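Local atomic coordinates of intracellular protein transport protein USO1 (PDB entry 6LSU), a protein that is required for protein transport from the endoplasmic reticulum to the Golgi, working as a dimeric membrane tether whose globular head this chain represents. Residues 112-117 with 217-222; 205-210 with 241-246; 209-214 with 257-262; 252-257 with 300-305. All blocks are in the same frame, centred on the assembly; numbering follows the deposited sequence.

Contact 1: 112-117 with 217-222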
loop_
_atom_site.group_PDB
_atom_site.type_symbol
_atom_site.label_atom_id
_atom_site.label_comp_id
_atom_site.label_asym_id
_atom_site.label_seq_id
_atom_site.Cartn_x
_atom_site.Cartn_y
_atom_site.Cartn_z
ATOM N N LEU A 112 5.789 15.291 -8.836
ATOM C CA LEU A 112 6.625 14.411 -7.957
ATOM C C LEU A 112 6.483 14.862 -6.501
ATOM O O LEU A 112 6.300 13.989 -5.634
ATOM C CB LEU A 112 8.086 14.430 -8.394
ATOM C CG LEU A 112 8.345 13.843 -9.766
ATOM C CD1 LEU A 112 9.833 13.780 -10.069
ATOM C CD2 LEU A 112 7.718 12.463 -9.901
ATOM N N GLN A 113 6.484 16.167 -6.255
ATOM C CA GLN A 113 6.410 16.753 -4.882
ATOM C C GLN A 113 5.058 16.440 -4.226
ATOM O O GLN A 113 4.962 16.579 -2.983
ATOM C CB GLN A 113 6.636 18.280 -4.868
ATOM C CG GLN A 113 8.047 18.704 -5.271
ATOM C CD GLN A 113 8.313 20.167 -5.019
ATOM O OE1 GLN A 113 7.625 20.847 -4.249
ATOM N NE2 GLN A 113 9.328 20.678 -5.690
ATOM N N ASN A 114 4.013 16.136 -4.985
ATOM C CA ASN A 114 2.645 16.137 -4.384
ATOM C C ASN A 114 1.843 14.886 -4.746
ATOM O O ASN A 114 0.742 14.783 -4.233
ATOM C CB ASN A 114 1.867 17.403 -4.754
ATOM C CG ASN A 114 2.662 18.687 -4.547
ATOM O OD1 ASN A 114 2.803 19.179 -3.426
ATOM N ND2 ASN A 114 3.185 19.258 -5.617
ATOM N N GLY A 115 2.381 13.958 -5.544
ATOM C CA GLY A 115 1.618 12.783 -6.009
ATOM C C GLY A 115 2.506 11.568 -6.164
ATOM O O GLY A 115 3.712 11.689 -5.866
ATOM N N LYS A 116 1.914 10.447 -6.594
ATOM C CA LYS A 116 2.589 9.147 -6.873
ATOM C C LYS A 116 2.391 8.890 -8.359
ATOM O O LYS A 116 1.229 8.794 -8.808
ATOM C CB LYS A 116 2.036 7.990 -6.021
ATOM C CG LYS A 116 2.102 8.181 -4.504
ATOM C CD LYS A 116 1.086 9.177 -3.958
ATOM C CE LYS A 116 1.438 9.769 -2.604
ATOM N NZ LYS A 116 0.535 10.897 -2.259
ATOM N N TYR A 117 3.487 8.881 -9.109
ATOM C CA TYR A 117 3.437 8.880 -10.589
ATOM C C TYR A 117 4.095 7.594 -11.089
ATOM O O TYR A 117 4.713 6.885 -10.284
ATOM C CB TYR A 117 3.941 10.242 -11.080
ATOM C CG TYR A 117 2.814 11.241 -11.164
ATOM C CD1 TYR A 117 2.355 11.890 -10.027
ATOM C CD2 TYR A 117 2.142 11.452 -12.369
ATOM C CE1 TYR A 117 1.278 12.758 -10.089
ATOM C CE2 TYR A 117 1.068 12.328 -12.447
ATOM C CZ TYR A 117 0.642 12.981 -11.295
ATOM O OH TYR A 117 -0.386 13.869 -11.253
ATOM N N VAL A 217 -1.129 23.160 -4.015
ATOM C CA VAL A 217 -1.663 24.116 -3.023
ATOM C C VAL A 217 -2.386 23.333 -1.898
ATOM O O VAL A 217 -2.159 23.685 -0.690
ATOM C CB VAL A 217 -2.533 25.174 -3.725
ATOM C CG1 VAL A 217 -3.467 25.846 -2.765
ATOM C CG2 VAL A 217 -1.655 26.204 -4.404
ATOM N N VAL A 218 -3.205 22.326 -2.241
ATOM C CA VAL A 218 -3.976 21.530 -1.232
ATOM C C VAL A 218 -3.051 20.567 -0.469
ATOM O O VAL A 218 -3.431 20.173 0.606
ATOM C CB VAL A 218 -5.143 20.711 -1.823
ATOM C CG1 VAL A 218 -5.990 21.486 -2.809
ATOM C CG2 VAL A 218 -4.662 19.431 -2.471
ATOM N N ASN A 219 -1.892 20.179 -1.021
ATOM C CA ASN A 219 -0.930 19.238 -0.384
ATOM C C ASN A 219 -0.524 19.743 1.008
ATOM O O ASN A 219 -0.078 20.905 1.095
ATOM C CB ASN A 219 0.322 19.057 -1.253
ATOM C CG ASN A 219 1.199 17.929 -0.764
ATOM O OD1 ASN A 219 0.813 16.765 -0.895
ATOM N ND2 ASN A 219 2.318 18.280 -0.143
ATOM N N ASP A 220 -0.649 18.893 2.038
ATOM C CA ASP A 220 -0.286 19.168 3.459
ATOM C C ASP A 220 -0.967 20.455 3.975
ATOM O O ASP A 220 -0.343 21.167 4.781
ATOM C CB ASP A 220 1.244 19.222 3.622
ATOM C CG ASP A 220 1.948 17.878 3.469
ATOM O OD1 ASP A 220 1.381 16.857 3.926
ATOM O OD2 ASP A 220 3.064 17.854 2.892
ATOM N N SER A 221 -2.191 20.768 3.542
ATOM C CA SER A 221 -2.883 22.017 3.959
ATOM C C SER A 221 -4.367 21.751 4.183
ATOM O O SER A 221 -5.196 21.903 3.276
ATOM C CB SER A 221 -2.640 23.128 2.972
ATOM O OG SER A 221 -3.396 24.282 3.302
ATOM N N PRO A 222 -4.737 21.322 5.411
ATOM C CA PRO A 222 -6.139 21.100 5.774
ATOM C C PRO A 222 -7.018 22.311 5.439
ATOM O O PRO A 222 -8.149 22.138 4.952
ATOM C CB PRO A 222 -6.085 20.948 7.292
ATOM C CG PRO A 222 -4.716 20.357 7.530
ATOM C CD PRO A 222 -3.813 21.035 6.519
#
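The side chain of Asn-114 lies across that of Asn-219, with its OD1 set over the CB-CG bond of the other asparagine. OD1 of Asn-114 comes within 3.3 Å of both CB and CG of Asn-219. Asn-219 belongs to the type II beta turn from Val-218 to Ser-221 by which the chain leaves helix 204-218, and its CG stands anti to the backbone N (chi1 -170°), which carries the amide toward the 112-117 loop. The two amide planes are 72° apart. OD1 of Asn-114 and ND2 of Asn-219 are 3.4 Å apart, but the angle is too poor for a hydrogen bond. Asn-114 is instead fixed from its own side, its ND2 bonding to Ser-110 O, while its backbone O accepts from Asn-262 ND2 of helix 251-264. An alanine in place of Asn-219 would keep the CB but remove the amide, and would probably leave Asn-114 OD1 half uncovered, with the loop touching the turn over a smaller area. The chemistry is thus that of two polar groups in van der Waals contact at the surface of the ARM array, with the loop held by bonds to other residues.

Contact 2: 205-210 with 241-246; sequences PIRDEA and IEEEGG
The guanidinium of Arg-207 reaches from helix 204-218 to the last turn of helix 233-244, meeting carboxylates along its edge. Its firm side is NH2, which donates to Glu-244 OE2 at 2.9 Å in a nearly straight bond (175°). The acceptor lies in the guanidinium plane, but the nitrogen approaches from above the carboxylate, whose plane is turned 87° from that of the arginine. From its own helix, Asp-208 OD1 takes bonds from both NE and NH2 of Arg-207, a side-on grip on a single oxygen that should limit rotation of the guanidinium. The looser side is NH1, whose salt bridge to the exposed Glu-243 OE2 is longer, at 3.4 Å. Here a water accepts from Arg-207 NH1 and donates to Glu-243 OE1 at 2.6 Å, closing a second, solvent-mediated path. A leucine in place of Arg-207 would probably leave Asp-208, Glu-243 and Glu-244 as a cluster of acids without their shared positive mate. Gly-245, the first residue to leave helical angles, has positive phi and forms a Schellman motif with the last turn. The network thus ties ARM 3 to ARM 4 by charge, flanked by helix 251-264, where Val-252 touches Asp-208 and Cys-256 and Leu-257 pack on Ile-241.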
loop_
_atom_site.group_PDB
_atom_site.type_symbol
_atom_site.label_atom_id
_atom_site.label_comp_id
_atom_site.label_asym_id
_atom_site.label_seq_id
_atom_site.Cartn_x
_atom_site.Cartn_y
_atom_site.Cartn_z
ATOM N N PRO A 205 -5.040 23.256 -21.984
ATOM C CA PRO A 205 -3.790 23.303 -21.219
ATOM C C PRO A 205 -3.930 24.146 -19.949
ATOM O O PRO A 205 -3.210 23.867 -19.066
ATOM C CB PRO A 205 -2.758 23.899 -22.198
ATOM C CG PRO A 205 -3.409 23.640 -23.567
ATOM C CD PRO A 205 -4.903 23.849 -23.317
ATOM N N ILE A 206 -4.849 25.116 -19.861
ATOM C CA ILE A 206 -5.072 25.845 -18.584
ATOM C C ILE A 206 -5.747 24.877 -17.610
ATOM O O ILE A 206 -5.418 24.877 -16.422
ATOM C CB ILE A 206 -5.889 27.133 -18.809
ATOM C CG1 ILE A 206 -5.050 28.179 -19.545
ATOM C CG2 ILE A 206 -6.424 27.665 -17.478
ATOM C CD1 ILE A 206 -5.865 29.288 -20.144
ATOM N N ARG A 207 -6.729 24.118 -18.092
ATOM C CA ARG A 207 -7.434 23.112 -17.268
ATOM C C ARG A 207 -6.385 22.143 -16.696
ATOM O O ARG A 207 -6.298 22.048 -15.479
ATOM C CB ARG A 207 -8.492 22.414 -18.120
ATOM C CG ARG A 207 -9.256 21.331 -17.380
ATOM C CD ARG A 207 -9.872 20.359 -18.357
ATOM N NE ARG A 207 -8.893 19.523 -19.025
ATOM C CZ ARG A 207 -9.208 18.532 -19.864
ATOM N NH1 ARG A 207 -10.483 18.263 -20.101
ATOM N NH2 ARG A 207 -8.279 17.782 -20.443
ATOM N N ASP A 208 -5.544 21.574 -17.555
ATOM C CA ASP A 208 -4.511 20.555 -17.220
ATOM C C ASP A 208 -3.517 21.157 -16.222
ATOM O O ASP A 208 -3.331 20.566 -15.096
ATOM C CB ASP A 208 -3.841 20.052 -18.497
ATOM C CG ASP A 208 -4.754 19.273 -19.447
ATOM O OD1 ASP A 208 -5.939 19.055 -19.146
ATOM O OD2 ASP A 208 -4.233 18.865 -20.499
ATOM N N GLU A 209 -2.955 22.335 -16.562
ATOM C CA GLU A 209 -1.984 23.000 -15.647
ATOM C C GLU A 209 -2.610 23.296 -14.280
ATOM O O GLU A 209 -1.902 23.162 -13.261
ATOM C CB GLU A 209 -1.433 24.295 -16.205
ATOM C CG GLU A 209 -0.000 24.499 -15.781
ATOM C CD GLU A 209 0.903 23.379 -16.274
ATOM O OE1 GLU A 209 1.955 23.121 -15.637
ATOM O OE2 GLU A 209 0.550 22.789 -17.315
ATOM N N ALA A 210 -3.892 23.631 -14.234
ATOM C CA ALA A 210 -4.580 24.050 -13.001
ATOM C C ALA A 210 -4.740 22.859 -12.046
ATOM O O ALA A 210 -4.865 23.110 -10.850
ATOM C CB ALA A 210 -5.922 24.681 -13.341
ATOM N N ILE A 241 -11.875 13.324 -15.928
ATOM C CA ILE A 241 -11.481 11.895 -16.017
ATOM C C ILE A 241 -12.344 11.219 -17.098
ATOM O O ILE A 241 -11.739 10.599 -17.998
ATOM C CB ILE A 241 -11.578 11.184 -14.652
ATOM C CG1 ILE A 241 -10.522 11.707 -13.663
ATOM C CG2 ILE A 241 -11.475 9.639 -14.811
ATOM C CD1 ILE A 241 -10.803 11.385 -12.240
ATOM N N GLU A 242 -13.685 11.321 -17.054
ATOM C CA GLU A 242 -14.503 10.639 -18.096
ATOM C C GLU A 242 -14.263 11.256 -19.482
ATOM O O GLU A 242 -14.128 10.489 -20.441
ATOM C CB GLU A 242 -15.997 10.551 -17.803
ATOM C CG GLU A 242 -16.614 9.297 -18.454
ATOM C CD GLU A 242 -15.836 7.968 -18.417
ATOM O OE1 GLU A 242 -15.317 7.569 -17.321
ATOM O OE2 GLU A 242 -15.747 7.319 -19.495
ATOM N N GLU A 243 -14.112 12.572 -19.558
ATOM C CA GLU A 243 -13.803 13.325 -20.804
ATOM C C GLU A 243 -12.456 12.843 -21.389
ATOM O O GLU A 243 -12.357 12.695 -22.635
ATOM C CB GLU A 243 -13.865 14.813 -20.458
ATOM C CG GLU A 243 -14.244 15.725 -21.595
ATOM C CD GLU A 243 -14.021 17.182 -21.199
ATOM O OE1 GLU A 243 -14.493 17.599 -20.090
ATOM O OE2 GLU A 243 -13.309 17.873 -21.950
ATOM N N GLU A 244 -11.454 12.495 -20.574
ATOM C CA GLU A 244 -10.124 12.049 -21.110
ATOM C C GLU A 244 -10.026 10.525 -21.328
ATOM O O GLU A 244 -8.961 10.069 -21.778
ATOM C CB GLU A 244 -9.030 12.562 -20.189
ATOM C CG GLU A 244 -8.876 14.065 -20.280
ATOM C CD GLU A 244 -8.384 14.548 -21.634
ATOM O OE1 GLU A 244 -7.389 13.955 -22.145
ATOM O OE2 GLU A 244 -8.966 15.547 -22.152
ATOM N N GLY A 245 -11.079 9.759 -21.030
ATOM C CA GLY A 245 -11.129 8.314 -21.315
ATOM C C GLY A 245 -10.932 7.445 -20.095
ATOM O O GLY A 245 -10.553 6.291 -20.268
ATOM N N GLY A 246 -11.162 7.967 -18.896
ATOM C CA GLY A 246 -11.105 7.176 -17.657
ATOM C C GLY A 246 -9.717 6.603 -17.424
ATOM O O GLY A 246 -8.699 7.284 -17.698
HETATM O O HOH W 1 -13.188 19.466 -18.859
#

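Contact 3: 209-214 with 257-262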
loop_
_atom_site.group_PDB
_atom_site.type_symbol
_atom_site.label_atom_id
_atom_site.label_comp_id
_atom_site.label_asym_id
_atom_site.label_seq_id
_atom_site.Cartn_x
_atom_site.Cartn_y
_atom_site.Cartn_z
ATOM N N GLU A 209 -2.955 22.335 -16.562
ATOM C CA GLU A 209 -1.984 23.000 -15.647
ATOM C C GLU A 209 -2.610 23.296 -14.280
ATOM O O GLU A 209 -1.902 23.162 -13.261
ATOM C CB GLU A 209 -1.433 24.295 -16.205
ATOM C CG GLU A 209 -0.000 24.499 -15.781
ATOM C CD GLU A 209 0.903 23.379 -16.274
ATOM O OE1 GLU A 209 1.955 23.121 -15.637
ATOM O OE2 GLU A 209 0.550 22.789 -17.315
ATOM N N ALA A 210 -3.892 23.631 -14.234
ATOM C CA ALA A 210 -4.580 24.050 -13.001
ATOM C C ALA A 210 -4.740 22.859 -12.046
ATOM O O ALA A 210 -4.865 23.110 -10.850
ATOM C CB ALA A 210 -5.922 24.681 -13.341
ATOM N N ILE A 211 -4.863 21.620 -12.554
ATOM C CA ILE A 211 -4.911 20.375 -11.715
ATOM C C ILE A 211 -3.607 20.229 -10.939
ATOM O O ILE A 211 -3.678 19.977 -9.735
ATOM C CB ILE A 211 -5.181 19.132 -12.589
ATOM C CG1 ILE A 211 -6.463 19.308 -13.402
ATOM C CG2 ILE A 211 -5.276 17.883 -11.690
ATOM C CD1 ILE A 211 -6.683 18.253 -14.425
ATOM N N LEU A 212 -2.457 20.467 -11.595
ATOM C CA LEU A 212 -1.097 20.445 -11.015
ATOM C C LEU A 212 -0.985 21.513 -9.925
ATOM O O LEU A 212 -0.441 21.159 -8.870
ATOM C CB LEU A 212 -0.066 20.632 -12.126
ATOM C CG LEU A 212 -0.020 19.475 -13.119
ATOM C CD1 LEU A 212 1.024 19.675 -14.183
ATOM C CD2 LEU A 212 0.246 18.169 -12.376
ATOM N N LEU A 213 -1.469 22.743 -10.146
ATOM C CA LEU A 213 -1.267 23.851 -9.171
ATOM C C LEU A 213 -2.189 23.513 -7.996
ATOM O O LEU A 213 -1.791 23.629 -6.794
ATOM C CB LEU A 213 -1.559 25.205 -9.828
ATOM C CG LEU A 213 -1.577 26.417 -8.892
ATOM C CD1 LEU A 213 -0.235 26.610 -8.226
ATOM C CD2 LEU A 213 -1.979 27.718 -9.603
ATOM N N LEU A 214 -3.382 23.019 -8.314
ATOM C CA LEU A 214 -4.296 22.628 -7.222
ATOM C C LEU A 214 -3.638 21.522 -6.385
ATOM O O LEU A 214 -3.732 21.581 -5.154
ATOM C CB LEU A 214 -5.614 22.213 -7.861
ATOM C CG LEU A 214 -6.504 23.392 -8.225
ATOM C CD1 LEU A 214 -7.583 22.973 -9.205
ATOM C CD2 LEU A 214 -7.132 23.982 -6.962
ATOM N N LEU A 257 -6.776 12.035 -10.355
ATOM C CA LEU A 257 -6.841 11.067 -9.228
ATOM C C LEU A 257 -5.917 11.542 -8.088
ATOM O O LEU A 257 -6.311 11.485 -6.926
ATOM C CB LEU A 257 -6.511 9.651 -9.725
ATOM C CG LEU A 257 -7.484 9.087 -10.763
ATOM C CD1 LEU A 257 -6.827 7.991 -11.573
ATOM C CD2 LEU A 257 -8.755 8.606 -10.095
ATOM N N SER A 258 -4.723 11.998 -8.425
ATOM C CA SER A 258 -3.680 12.405 -7.455
ATOM C C SER A 258 -4.223 13.584 -6.634
ATOM O O SER A 258 -3.998 13.658 -5.401
ATOM C CB SER A 258 -2.438 12.775 -8.172
ATOM O OG SER A 258 -1.333 12.201 -7.523
ATOM N N LEU A 259 -4.926 14.498 -7.312
ATOM C CA LEU A 259 -5.544 15.658 -6.640
ATOM C C LEU A 259 -6.713 15.168 -5.762
ATOM O O LEU A 259 -6.765 15.543 -4.563
ATOM C CB LEU A 259 -5.969 16.707 -7.682
ATOM C CG LEU A 259 -6.784 17.857 -7.113
ATOM C CD1 LEU A 259 -6.004 18.546 -5.998
ATOM C CD2 LEU A 259 -7.200 18.826 -8.209
ATOM N N ILE A 260 -7.589 14.299 -6.270
ATOM C CA ILE A 260 -8.646 13.710 -5.396
ATOM C C ILE A 260 -7.980 13.100 -4.167
ATOM O O ILE A 260 -8.558 13.218 -3.072
ATOM C CB ILE A 260 -9.508 12.681 -6.137
ATOM C CG1 ILE A 260 -10.229 13.268 -7.331
ATOM C CG2 ILE A 260 -10.516 12.058 -5.166
ATOM C CD1 ILE A 260 -11.216 12.266 -7.977
ATOM N N ASN A 261 -6.830 12.464 -4.335
ATOM C CA ASN A 261 -6.134 11.791 -3.224
ATOM C C ASN A 261 -5.707 12.846 -2.206
ATOM O O ASN A 261 -5.983 12.634 -1.030
ATOM C CB ASN A 261 -4.977 10.924 -3.748
ATOM C CG ASN A 261 -4.298 10.141 -2.650
ATOM O OD1 ASN A 261 -3.650 10.739 -1.780
ATOM N ND2 ASN A 261 -4.472 8.831 -2.679
ATOM N N ASN A 262 -5.047 13.915 -2.632
ATOM C CA ASN A 262 -4.492 14.952 -1.727
ATOM C C ASN A 262 -5.634 15.710 -1.025
ATOM O O ASN A 262 -5.408 16.182 0.117
ATOM C CB ASN A 262 -3.592 15.938 -2.472
ATOM C CG ASN A 262 -2.251 15.368 -2.882
ATOM O OD1 ASN A 262 -1.709 14.469 -2.245
ATOM N ND2 ASN A 262 -1.683 15.913 -3.932
#
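Ile-211 opens the contact on the side of helix 204-218, where its CG2 touches CD2 of Leu-259 at 4.1 Å. The two side chains meet at a slant, and the same leucine methyl also rests against the backbone of helix 204-218, lying 4.0 Å from Ile-211 O. Leu-212 has its CB directed away from 257-262; its side chain meets Glu-171 of helix 160-174 and, farther back on helix 251-264, Asp-255. Leu-213 follows and packs on the same glutamate and on Trp-155. The chain returns to the interface at Leu-214, almost one helical turn after Ile-211. There CB is the touching atom, 3.8 Å from CD2 of Leu-259. The second methyl of Leu-259, CD1, reaches the peptide of Leu-214, 3.8 Å from its carbonyl C. Leu-259 carries its whole side of the contact: its CB points toward helix 204-218 and chi1 172°, CG anti to the backbone N, brings both methyls onto that helix, CD2 lying against both Ile-211 and Leu-214. Every group at the interface is buried, and the side chains that meet are all aliphatic, with backbone carbonyls of helix 204-218 beneath the leucine methyls. Leu-259 is backed by Ile-233 and Leu-237 of helix 233-244, so one side chain joins helix 204-218 of ARM 3 to two helices of ARM 4, while Leu-257 and Ile-260 face helix 301-317.

Contact 4: 252-257 with 300-305; sequences VVNDCL and NDQRIV
Asn-254 and Gln-302 join their side-chain amides across the junction of two armadillo repeats, helix 251-264 of ARM 4 and helix 301-317 of ARM 5. Gln-302 NE2 donates to Asn-254 OD1 at 2.9 Å, with an N-H...O angle of 164°. The oxygen lies in the plane of the glutamine amide, whereas the nitrogen comes in from above the carbonyl plane of the asparagine and not along a lone pair. The two amide planes stand 64° apart. The same OD1 of Asn-254 also rests 3.6 Å from CG1 of Val-305, so a methyl lies against the acceptor oxygen.

In Gln-302, CG is anti to the backbone N, and a bend at chi2 (55°) turns the amide over to the neighbouring helix. The bond joins buried residues, which gives the amides a mutual partner away from bulk solvent.

In the next shell, Gln-302 NE2 makes a further hydrogen bond to Asn-306 OD1, one turn along its own helix, which should fix the rotation of the amide. Tyr-117 and Pro-118 pack on Asn-254, and Pro-118 also touches Gln-302, so the loop after helix 103-112 borders the pair. Farther out, Arg-111 forms a salt bridge with Asp-255, the neighbour of Asn-254. At its start, helix 301-317 is N-capped by Asn-300, whose OD1 accepts from Arg-303 N at 2.8 Å.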
loop_
_atom_site.group_PDB
_atom_site.type_symbol
_atom_site.label_atom_id
_atom_site.label_comp_id
_atom_site.label_asym_id
_atom_site.label_seq_id
_atom_site.Cartn_x
_atom_site.Cartn_y
_atom_site.Cartn_z
ATOM N N VAL A 252 -3.175 13.249 -17.261
ATOM C CA VAL A 252 -4.227 14.170 -16.745
ATOM C C VAL A 252 -5.115 13.405 -15.751
ATOM O O VAL A 252 -5.393 13.961 -14.674
ATOM C CB VAL A 252 -5.039 14.833 -17.870
ATOM C CG1 VAL A 252 -6.139 15.708 -17.304
ATOM C CG2 VAL A 252 -4.134 15.677 -18.742
ATOM N N VAL A 253 -5.492 12.161 -16.070
ATOM C CA VAL A 253 -6.259 11.288 -15.132
ATOM C C VAL A 253 -5.441 10.988 -13.881
ATOM O O VAL A 253 -6.017 11.022 -12.810
ATOM C CB VAL A 253 -6.729 10.007 -15.825
ATOM C CG1 VAL A 253 -7.323 9.034 -14.845
ATOM C CG2 VAL A 253 -7.720 10.365 -16.902
ATOM N N ASN A 254 -4.148 10.722 -14.030
ATOM C CA ASN A 254 -3.221 10.500 -12.886
ATOM C C ASN A 254 -3.240 11.758 -11.999
ATOM O O ASN A 254 -3.416 11.641 -10.759
ATOM C CB ASN A 254 -1.809 10.226 -13.388
ATOM C CG ASN A 254 -0.975 9.436 -12.413
ATOM O OD1 ASN A 254 -0.014 8.820 -12.804
ATOM N ND2 ASN A 254 -1.333 9.417 -11.165
ATOM N N ASP A 255 -3.119 12.933 -12.623
ATOM C CA ASP A 255 -3.209 14.244 -11.906
ATOM C C ASP A 255 -4.584 14.341 -11.222
ATOM O O ASP A 255 -4.621 14.481 -10.009
ATOM C CB ASP A 255 -2.915 15.418 -12.829
ATOM C CG ASP A 255 -1.615 15.287 -13.641
ATOM O OD1 ASP A 255 -1.590 15.813 -14.756
ATOM O OD2 ASP A 255 -0.624 14.668 -13.169
ATOM N N CYS A 256 -5.676 14.153 -11.960
ATOM C CA CYS A 256 -7.045 14.239 -11.395
ATOM C C CYS A 256 -7.148 13.317 -10.192
ATOM O O CYS A 256 -7.493 13.860 -9.076
ATOM C CB CYS A 256 -8.101 13.884 -12.426
ATOM S SG CYS A 256 -8.324 15.201 -13.636
ATOM N N LEU A 257 -6.776 12.035 -10.355
ATOM C CA LEU A 257 -6.841 11.067 -9.228
ATOM C C LEU A 257 -5.917 11.542 -8.088
ATOM O O LEU A 257 -6.311 11.485 -6.926
ATOM C CB LEU A 257 -6.511 9.651 -9.725
ATOM C CG LEU A 257 -7.484 9.087 -10.763
ATOM C CD1 LEU A 257 -6.827 7.991 -11.573
ATOM C CD2 LEU A 257 -8.755 8.606 -10.095
ATOM N N ASN A 300 -0.925 -1.197 -19.275
ATOM C CA ASN A 300 0.403 -0.561 -19.335
ATOM C C ASN A 300 0.615 0.145 -18.008
ATOM O O ASN A 300 -0.321 0.154 -17.212
ATOM C CB ASN A 300 0.490 0.400 -20.507
ATOM C CG ASN A 300 -0.392 1.629 -20.378
ATOM O OD1 ASN A 300 -0.723 2.109 -19.273
ATOM N ND2 ASN A 300 -0.708 2.202 -21.523
ATOM N N ASP A 301 1.803 0.685 -17.803
ATOM C CA ASP A 301 2.277 1.218 -16.511
ATOM C C ASP A 301 1.381 2.387 -16.100
ATOM O O ASP A 301 1.050 2.524 -14.954
ATOM C CB ASP A 301 3.745 1.619 -16.639
ATOM C CG ASP A 301 4.697 0.444 -16.551
ATOM O OD1 ASP A 301 4.458 -0.426 -15.697
ATOM O OD2 ASP A 301 5.633 0.383 -17.336
ATOM N N GLN A 302 0.930 3.194 -17.044
ATOM C CA GLN A 302 0.096 4.362 -16.701
ATOM C C GLN A 302 -1.271 3.885 -16.177
ATOM O O GLN A 302 -1.778 4.443 -15.111
ATOM C CB GLN A 302 -0.018 5.295 -17.891
ATOM C CG GLN A 302 -0.717 6.595 -17.552
ATOM C CD GLN A 302 -0.041 7.281 -16.388
ATOM O OE1 GLN A 302 1.085 7.726 -16.508
ATOM N NE2 GLN A 302 -0.721 7.443 -15.261
ATOM N N ARG A 303 -1.885 2.911 -16.874
ATOM C CA ARG A 303 -3.254 2.470 -16.460
ATOM C C ARG A 303 -3.177 1.716 -15.135
ATOM O O ARG A 303 -4.080 1.899 -14.307
ATOM C CB ARG A 303 -3.863 1.617 -17.550
ATOM C CG ARG A 303 -3.914 2.385 -18.860
ATOM C CD ARG A 303 -4.227 1.503 -19.997
ATOM N NE ARG A 303 -4.416 2.359 -21.130
ATOM C CZ ARG A 303 -5.085 2.036 -22.198
ATOM N NH1 ARG A 303 -5.604 0.833 -22.302
ATOM N NH2 ARG A 303 -5.224 2.936 -23.138
ATOM N N ILE A 304 -2.079 0.997 -14.906
ATOM C CA ILE A 304 -1.794 0.310 -13.607
ATOM C C ILE A 304 -1.766 1.334 -12.474
ATOM O O ILE A 304 -2.443 1.109 -11.429
ATOM C CB ILE A 304 -0.482 -0.495 -13.654
ATOM C CG1 ILE A 304 -0.710 -1.751 -14.523
ATOM C CG2 ILE A 304 0.023 -0.847 -12.240
ATOM C CD1 ILE A 304 0.565 -2.524 -14.884
ATOM N N VAL A 305 -0.995 2.415 -12.673
ATOM C CA VAL A 305 -0.863 3.512 -11.676
ATOM C C VAL A 305 -2.219 4.197 -11.502
ATOM O O VAL A 305 -2.532 4.508 -10.380
ATOM C CB VAL A 305 0.209 4.528 -12.094
ATOM C CG1 VAL A 305 0.332 5.688 -11.073
ATOM C CG2 VAL A 305 1.564 3.877 -12.295
#

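How the contacts relate
Contacts 3 and 4 belong to the buried interior, contact 2 is partly buried, and contact 1 is at the surface. Helix 204-218 serves contacts 2 and 3, and its C-terminal end runs into contact 1; helix 251-264 serves contacts 3 and 4. Chemistry follows position: aliphatic packing in contact 3, a single hydrogen bond between side-chain amides in contact 4, an ionic cluster with water in contact 2, and crossed asparagines in contact 1. Contacts 3 and 4 share Leu-257 and meet where Ile-211 packs on Cys-256. The loop of contact 1 runs past both, Gly-115 against Ser-258 of contact 3 and the carbonyl of Lys-116 against Val-305 of contact 4.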